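Local atomic coordinates of cellulose hydrolase (Bacillus licheniformis, PDB entry 4YZT), a protein that hydrolyses internal beta-1,4-glucosidic bonds of cellulose as a tri-modular family 5 endoglucanase. Residues Arg192-Leu206 / Phe210-His223. Residues are numbered along the deposited sequence; the frame is centred on the assembly and turned at random.
Sequences RLVIVGGLEDNKDEL and FEPPDDDRIVLTYH
Thr221 O accepts a hydrogen bond from a water whose oxygen lies 2.8 Å away, and that water also accepts from Gly198 N and donates to Asn202 O, so it ties the loop after strand 194-196 to strand 218-223. The two strands run parallel: Val219 N gives to Val194 O and Val196 N to Val219 O, both 2.9 Å, while Thr221 N reaches Val196 O only weakly. On one face of the sheet Ile195 CG2 packs on Thr221 CB at 3.5 Å. On the other, Val196 CG2 meets Leu220 CD2 and the edge of the Phe210 ring at CZ. With CG anti to the backbone N (chi1 173°), this ring runs alongside Leu206, whose CD1 sits over one face 3.8 Å from the centroid, offset toward the rim. Trimming Phe210 to an alanine removes the ring, which is likely to open a gap between Leu206 CD1 and Val196 CG2. At the C-terminal end, His223 N bonds Asp201 O (2.9 Å), and Asp201 CB lies over the centre of the imidazole, the carboxylate turned 46° from the ring. Asp201 OD2 accepts from Glu162 N, and His223 ND1 bonds Glu162 OE2 and, weakly, O1 of a glucose unit of the bound glycan. This is a right-handed beta-alpha-beta unit of the TIM barrel, its strand 218-223 delivering His223 to the glycan-binding cleft.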
loop_
_atom_site.group_PDB
_atom_site.type_symbol
_atom_site.label_atom_id
_atom_site.label_comp_id
_atom_site.label_asym_id
_atom_site.label_seq_id
_atom_site.Cartn_x
_atom_site.Cartn_y
_atom_site.Cartn_z
ATOM N N ARG A 192 10.011 -26.882 7.083
ATOM C CA ARG A 192 9.434 -25.542 7.161
ATOM C C ARG A 192 9.320 -24.915 5.772
ATOM O O ARG A 192 10.195 -25.107 4.922
ATOM C CB ARG A 192 10.263 -24.646 8.084
ATOM C CG ARG A 192 9.601 -23.301 8.367
ATOM C CD ARG A 192 10.359 -22.497 9.413
ATOM N NE ARG A 192 10.610 -23.289 10.602
ATOM C CZ ARG A 192 9.702 -23.553 11.540
ATOM N NH1 ARG A 192 8.464 -23.096 11.427
ATOM N NH2 ARG A 192 10.035 -24.292 12.583
ATOM N N LEU A 193 8.219 -24.218 5.522
ATOM C CA LEU A 193 8.071 -23.503 4.255
ATOM C C LEU A 193 9.092 -22.363 4.179
ATOM O O LEU A 193 9.219 -21.571 5.105
ATOM C CB LEU A 193 6.644 -22.976 4.087
ATOM C CG LEU A 193 5.588 -24.077 3.913
ATOM C CD1 LEU A 193 4.198 -23.472 3.852
ATOM C CD2 LEU A 193 5.875 -24.912 2.657
ATOM N N VAL A 194 9.840 -22.312 3.079
ATOM C CA VAL A 194 10.846 -21.286 2.874
ATOM C C VAL A 194 10.508 -20.502 1.606
ATOM O O VAL A 194 10.269 -21.091 0.543
ATOM C CB VAL A 194 12.272 -21.901 2.768
ATOM C CG1 VAL A 194 13.303 -20.822 2.452
ATOM C CG2 VAL A 194 12.624 -22.620 4.063
ATOM N N ILE A 195 10.485 -19.176 1.723
ATOM C CA ILE A 195 10.025 -18.315 0.638
ATOM C C ILE A 195 11.188 -17.710 -0.139
ATOM O O ILE A 195 12.026 -17.022 0.438
ATOM C CB ILE A 195 9.142 -17.175 1.187
ATOM C CG1 ILE A 195 7.977 -17.749 2.014
ATOM C CG2 ILE A 195 8.598 -16.309 0.044
ATOM C CD1 ILE A 195 7.383 -16.734 3.004
ATOM N N VAL A 196 11.210 -17.947 -1.448
ATOM C CA VAL A 196 12.278 -17.462 -2.320
ATOM C C VAL A 196 11.714 -16.719 -3.522
ATOM O O VAL A 196 10.571 -16.948 -3.936
ATOM C CB VAL A 196 13.179 -18.624 -2.833
ATOM C CG1 VAL A 196 14.056 -19.153 -1.713
ATOM C CG2 VAL A 196 12.325 -19.752 -3.433
ATOM N N GLY A 197 12.520 -15.830 -4.099
ATOM C CA GLY A 197 12.107 -15.165 -5.320
ATOM C C GLY A 197 13.301 -14.807 -6.170
ATOM O O GLY A 197 14.407 -15.263 -5.895
ATOM N N GLY A 198 13.072 -13.990 -7.198
ATOM C CA GLY A 198 14.149 -13.514 -8.045
ATOM C C GLY A 198 14.650 -12.157 -7.590
ATOM O O GLY A 198 14.254 -11.664 -6.532
ATOM N N LEU A 199 15.542 -11.559 -8.383
ATOM C CA LEU A 199 16.051 -10.221 -8.086
ATOM C C LEU A 199 14.925 -9.223 -7.831
ATOM O O LEU A 199 13.949 -9.183 -8.574
ATOM C CB LEU A 199 16.932 -9.711 -9.229
ATOM C CG LEU A 199 18.283 -10.414 -9.262
ATOM C CD1 LEU A 199 19.007 -10.154 -10.582
ATOM C CD2 LEU A 199 19.111 -9.945 -8.074
ATOM N N GLU A 200 15.082 -8.442 -6.763
ATOM C CA GLU A 200 14.176 -7.353 -6.412
ATOM C C GLU A 200 12.738 -7.801 -6.134
ATOM O O GLU A 200 11.826 -6.974 -6.165
ATOM C CB GLU A 200 14.193 -6.281 -7.522
ATOM C CG GLU A 200 15.567 -5.652 -7.717
ATOM C CD GLU A 200 15.562 -4.459 -8.664
ATOM O OE1 GLU A 200 14.689 -4.396 -9.555
ATOM O OE2 GLU A 200 16.438 -3.581 -8.519
ATOM N N ASP A 201 12.554 -9.092 -5.826
ATOM C CA ASP A 201 11.228 -9.688 -5.668
ATOM C C ASP A 201 10.344 -9.319 -6.852
ATOM O O ASP A 201 9.148 -9.103 -6.709
ATOM C CB ASP A 201 10.571 -9.242 -4.349
ATOM C CG ASP A 201 11.146 -9.966 -3.137
ATOM O OD1 ASP A 201 11.491 -11.162 -3.256
ATOM O OD2 ASP A 201 11.267 -9.335 -2.068
ATOM N N ASN A 202 10.949 -9.233 -8.028
ATOM C CA ASN A 202 10.234 -8.755 -9.199
ATOM C C ASN A 202 9.611 -9.917 -9.972
ATOM O O ASN A 202 10.213 -10.980 -10.133
ATOM C CB ASN A 202 11.173 -7.920 -10.089
ATOM C CG ASN A 202 10.541 -7.539 -11.414
ATOM O OD1 ASN A 202 10.600 -8.304 -12.375
ATOM N ND2 ASN A 202 9.941 -6.354 -11.477
ATOM N N LYS A 203 8.392 -9.698 -10.447
ATOM C CA LYS A 203 7.620 -10.731 -11.128
ATOM C C LYS A 203 8.283 -11.199 -12.433
ATOM O O LYS A 203 8.255 -12.378 -12.778
ATOM C CB LYS A 203 6.213 -10.192 -11.376
ATOM C CG LYS A 203 5.483 -10.755 -12.553
ATOM C CD LYS A 203 4.399 -9.784 -12.971
ATOM C CE LYS A 203 4.931 -8.730 -13.931
ATOM N NZ LYS A 203 4.990 -9.229 -15.340
ATOM N N ASP A 204 8.914 -10.280 -13.152
ATOM C CA ASP A 204 9.524 -10.661 -14.418
ATOM C C ASP A 204 10.825 -11.419 -14.187
ATOM O O ASP A 204 11.154 -12.331 -14.944
ATOM C CB ASP A 204 9.736 -9.427 -15.293
ATOM C CG ASP A 204 8.422 -8.827 -15.756
ATOM O OD1 ASP A 204 7.536 -9.600 -16.176
ATOM O OD2 ASP A 204 8.255 -7.592 -15.670
ATOM N N GLU A 205 11.544 -11.074 -13.122
ATOM C CA GLU A 205 12.728 -11.846 -12.765
ATOM C C GLU A 205 12.339 -13.271 -12.379
ATOM O O GLU A 205 13.030 -14.242 -12.743
ATOM C CB GLU A 205 13.497 -11.180 -11.623
ATOM C CG GLU A 205 14.038 -9.796 -11.957
ATOM C CD GLU A 205 15.206 -9.800 -12.944
ATOM O OE1 GLU A 205 15.953 -10.801 -13.033
ATOM O OE2 GLU A 205 15.384 -8.771 -13.630
ATOM N N LEU A 206 11.243 -13.399 -11.635
ATOM C CA LEU A 206 10.760 -14.709 -11.228
ATOM C C LEU A 206 10.446 -15.586 -12.459
ATOM O O LEU A 206 10.672 -16.802 -12.467
ATOM C CB LEU A 206 9.509 -14.559 -10.343
ATOM C CG LEU A 206 9.038 -15.832 -9.650
ATOM C CD1 LEU A 206 9.966 -16.167 -8.493
ATOM C CD2 LEU A 206 7.612 -15.655 -9.175
ATOM N N PHE A 210 14.937 -16.473 -12.653
ATOM C CA PHE A 210 14.850 -17.307 -11.471
ATOM C C PHE A 210 14.820 -18.783 -11.836
ATOM O O PHE A 210 14.252 -19.161 -12.860
ATOM C CB PHE A 210 13.592 -16.907 -10.706
ATOM C CG PHE A 210 13.257 -17.784 -9.541
ATOM C CD1 PHE A 210 13.869 -17.594 -8.313
ATOM C CD2 PHE A 210 12.274 -18.752 -9.652
ATOM C CE1 PHE A 210 13.524 -18.376 -7.225
ATOM C CE2 PHE A 210 11.930 -19.543 -8.560
ATOM C CZ PHE A 210 12.554 -19.350 -7.350
ATOM N N GLU A 211 15.439 -19.617 -11.006
ATOM C CA GLU A 211 15.199 -21.057 -11.081
ATOM C C GLU A 211 14.918 -21.586 -9.679
ATOM O O GLU A 211 15.649 -21.271 -8.740
ATOM C CB GLU A 211 16.380 -21.797 -11.717
ATOM C CG GLU A 211 16.518 -21.564 -13.216
ATOM C CD GLU A 211 15.260 -21.954 -14.001
ATOM O OE1 GLU A 211 14.690 -23.034 -13.737
ATOM O OE2 GLU A 211 14.838 -21.172 -14.880
ATOM N N PRO A 212 13.846 -22.380 -9.533
ATOM C CA PRO A 212 13.456 -22.898 -8.215
ATOM C C PRO A 212 14.530 -23.801 -7.617
ATOM O O PRO A 212 15.073 -24.656 -8.324
ATOM C CB PRO A 212 12.182 -23.711 -8.508
ATOM C CG PRO A 212 11.760 -23.338 -9.886
ATOM C CD PRO A 212 13.002 -22.920 -10.611
ATOM N N PRO A 213 14.852 -23.610 -6.332
ATOM C CA PRO A 213 15.731 -24.596 -5.700
ATOM C C PRO A 213 15.085 -25.981 -5.742
ATOM O O PRO A 213 13.853 -26.094 -5.802
ATOM C CB PRO A 213 15.861 -24.101 -4.258
ATOM C CG PRO A 213 15.461 -22.650 -4.293
ATOM C CD PRO A 213 14.498 -22.494 -5.432
ATOM N N ASP A 214 15.911 -27.018 -5.717
ATOM C CA ASP A 214 15.427 -28.392 -5.715
ATOM C C ASP A 214 14.965 -28.797 -4.318
ATOM O O ASP A 214 15.717 -29.401 -3.553
ATOM C CB ASP A 214 16.523 -29.335 -6.215
ATOM C CG ASP A 214 16.001 -30.724 -6.523
ATOM O OD1 ASP A 214 14.774 -30.860 -6.736
ATOM O OD2 ASP A 214 16.823 -31.671 -6.569
ATOM N N ASP A 215 13.721 -28.464 -4.000
ATOM C CA ASP A 215 13.199 -28.587 -2.648
ATOM C C ASP A 215 11.686 -28.584 -2.771
ATOM O O ASP A 215 11.135 -27.745 -3.480
ATOM C CB ASP A 215 13.697 -27.431 -1.780
ATOM C CG ASP A 215 13.294 -27.553 -0.317
ATOM O OD1 ASP A 215 12.084 -27.452 -0.010
ATOM O OD2 ASP A 215 14.205 -27.707 0.532
ATOM N N ASP A 216 11.005 -29.514 -2.110
ATOM C CA ASP A 216 9.561 -29.592 -2.295
ATOM C C ASP A 216 8.770 -28.913 -1.174
ATOM O O ASP A 216 7.566 -29.125 -1.059
ATOM C CB ASP A 216 9.117 -31.055 -2.457
ATOM C CG ASP A 216 9.564 -31.926 -1.322
ATOM O OD1 ASP A 216 9.543 -33.164 -1.485
ATOM O OD2 ASP A 216 9.943 -31.380 -0.266
ATOM N N ARG A 217 9.440 -28.091 -0.366
ATOM C CA ARG A 217 8.748 -27.248 0.612
ATOM C C ARG A 217 9.158 -25.773 0.462
ATOM O O ARG A 217 9.581 -25.117 1.426
ATOM C CB ARG A 217 9.011 -27.740 2.044
ATOM C CG ARG A 217 8.586 -29.199 2.296
ATOM C CD ARG A 217 7.095 -29.313 2.590
ATOM N NE ARG A 217 6.732 -28.687 3.857
ATOM C CZ ARG A 217 5.482 -28.430 4.236
ATOM N NH1 ARG A 217 5.246 -27.860 5.409
ATOM N NH2 ARG A 217 4.463 -28.740 3.444
ATOM N N ILE A 218 9.038 -25.249 -0.755
ATOM C CA ILE A 218 9.316 -23.830 -0.975
ATOM C C ILE A 218 8.070 -23.117 -1.455
ATOM O O ILE A 218 7.153 -23.736 -1.974
ATOM C CB ILE A 218 10.447 -23.584 -2.004
ATOM C CG1 ILE A 218 10.159 -24.289 -3.331
ATOM C CG2 ILE A 218 11.804 -24.022 -1.449
ATOM C CD1 ILE A 218 11.157 -23.918 -4.431
ATOM N N VAL A 219 8.057 -21.804 -1.249
ATOM C CA VAL A 219 6.993 -20.910 -1.707
ATOM C C VAL A 219 7.665 -19.816 -2.540
ATOM O O VAL A 219 8.762 -19.342 -2.187
ATOM C CB VAL A 219 6.210 -20.309 -0.524
ATOM C CG1 VAL A 219 5.163 -19.282 -1.001
ATOM C CG2 VAL A 219 5.536 -21.418 0.267
ATOM N N LEU A 220 7.050 -19.435 -3.657
ATOM C CA LEU A 220 7.634 -18.388 -4.498
ATOM C C LEU A 220 7.009 -17.046 -4.144
ATOM O O LEU A 220 5.870 -16.996 -3.678
ATOM C CB LEU A 220 7.432 -18.699 -5.983
ATOM C CG LEU A 220 7.856 -20.107 -6.424
ATOM C CD1 LEU A 220 7.729 -20.265 -7.936
ATOM C CD2 LEU A 220 9.264 -20.451 -5.936
ATOM N N THR A 221 7.743 -15.957 -4.364
ATOM C CA THR A 221 7.213 -14.646 -4.033
ATOM C C THR A 221 7.585 -13.586 -5.058
ATOM O O THR A 221 8.584 -13.703 -5.770
ATOM C CB THR A 221 7.694 -14.190 -2.629
ATOM O OG1 THR A 221 6.877 -13.103 -2.152
ATOM C CG2 THR A 221 9.175 -13.794 -2.651
ATOM N N TYR A 222 6.739 -12.568 -5.139
ATOM C CA TYR A 222 7.052 -11.315 -5.822
ATOM C C TYR A 222 6.276 -10.214 -5.108
ATOM O O TYR A 222 5.411 -10.495 -4.257
ATOM C CB TYR A 222 6.707 -11.375 -7.321
ATOM C CG TYR A 222 5.240 -11.571 -7.645
ATOM C CD1 TYR A 222 4.420 -10.484 -7.925
ATOM C CD2 TYR A 222 4.676 -12.844 -7.686
ATOM C CE1 TYR A 222 3.077 -10.659 -8.218
ATOM C CE2 TYR A 222 3.324 -13.029 -7.986
ATOM C CZ TYR A 222 2.532 -11.929 -8.250
ATOM O OH TYR A 222 1.197 -12.088 -8.551
ATOM N N HIS A 223 6.603 -8.966 -5.430
ATOM C CA HIS A 223 5.839 -7.823 -4.942
ATOM C C HIS A 223 5.143 -7.172 -6.131
ATOM O O HIS A 223 5.630 -7.243 -7.271
ATOM C CB HIS A 223 6.746 -6.809 -4.230
ATOM C CG HIS A 223 7.436 -7.362 -3.019
ATOM N ND1 HIS A 223 8.390 -6.653 -2.322
ATOM C CD2 HIS A 223 7.296 -8.547 -2.374
ATOM C CE1 HIS A 223 8.816 -7.383 -1.301
ATOM N NE2 HIS A 223 8.173 -8.540 -1.317
HETATM O O HOH W 1 10.603 -12.501 -7.350
HETATM O O HOH W 2 6.873 -7.600 -9.705
HETATM O O HOH W 3 11.939 -18.625 -14.069
#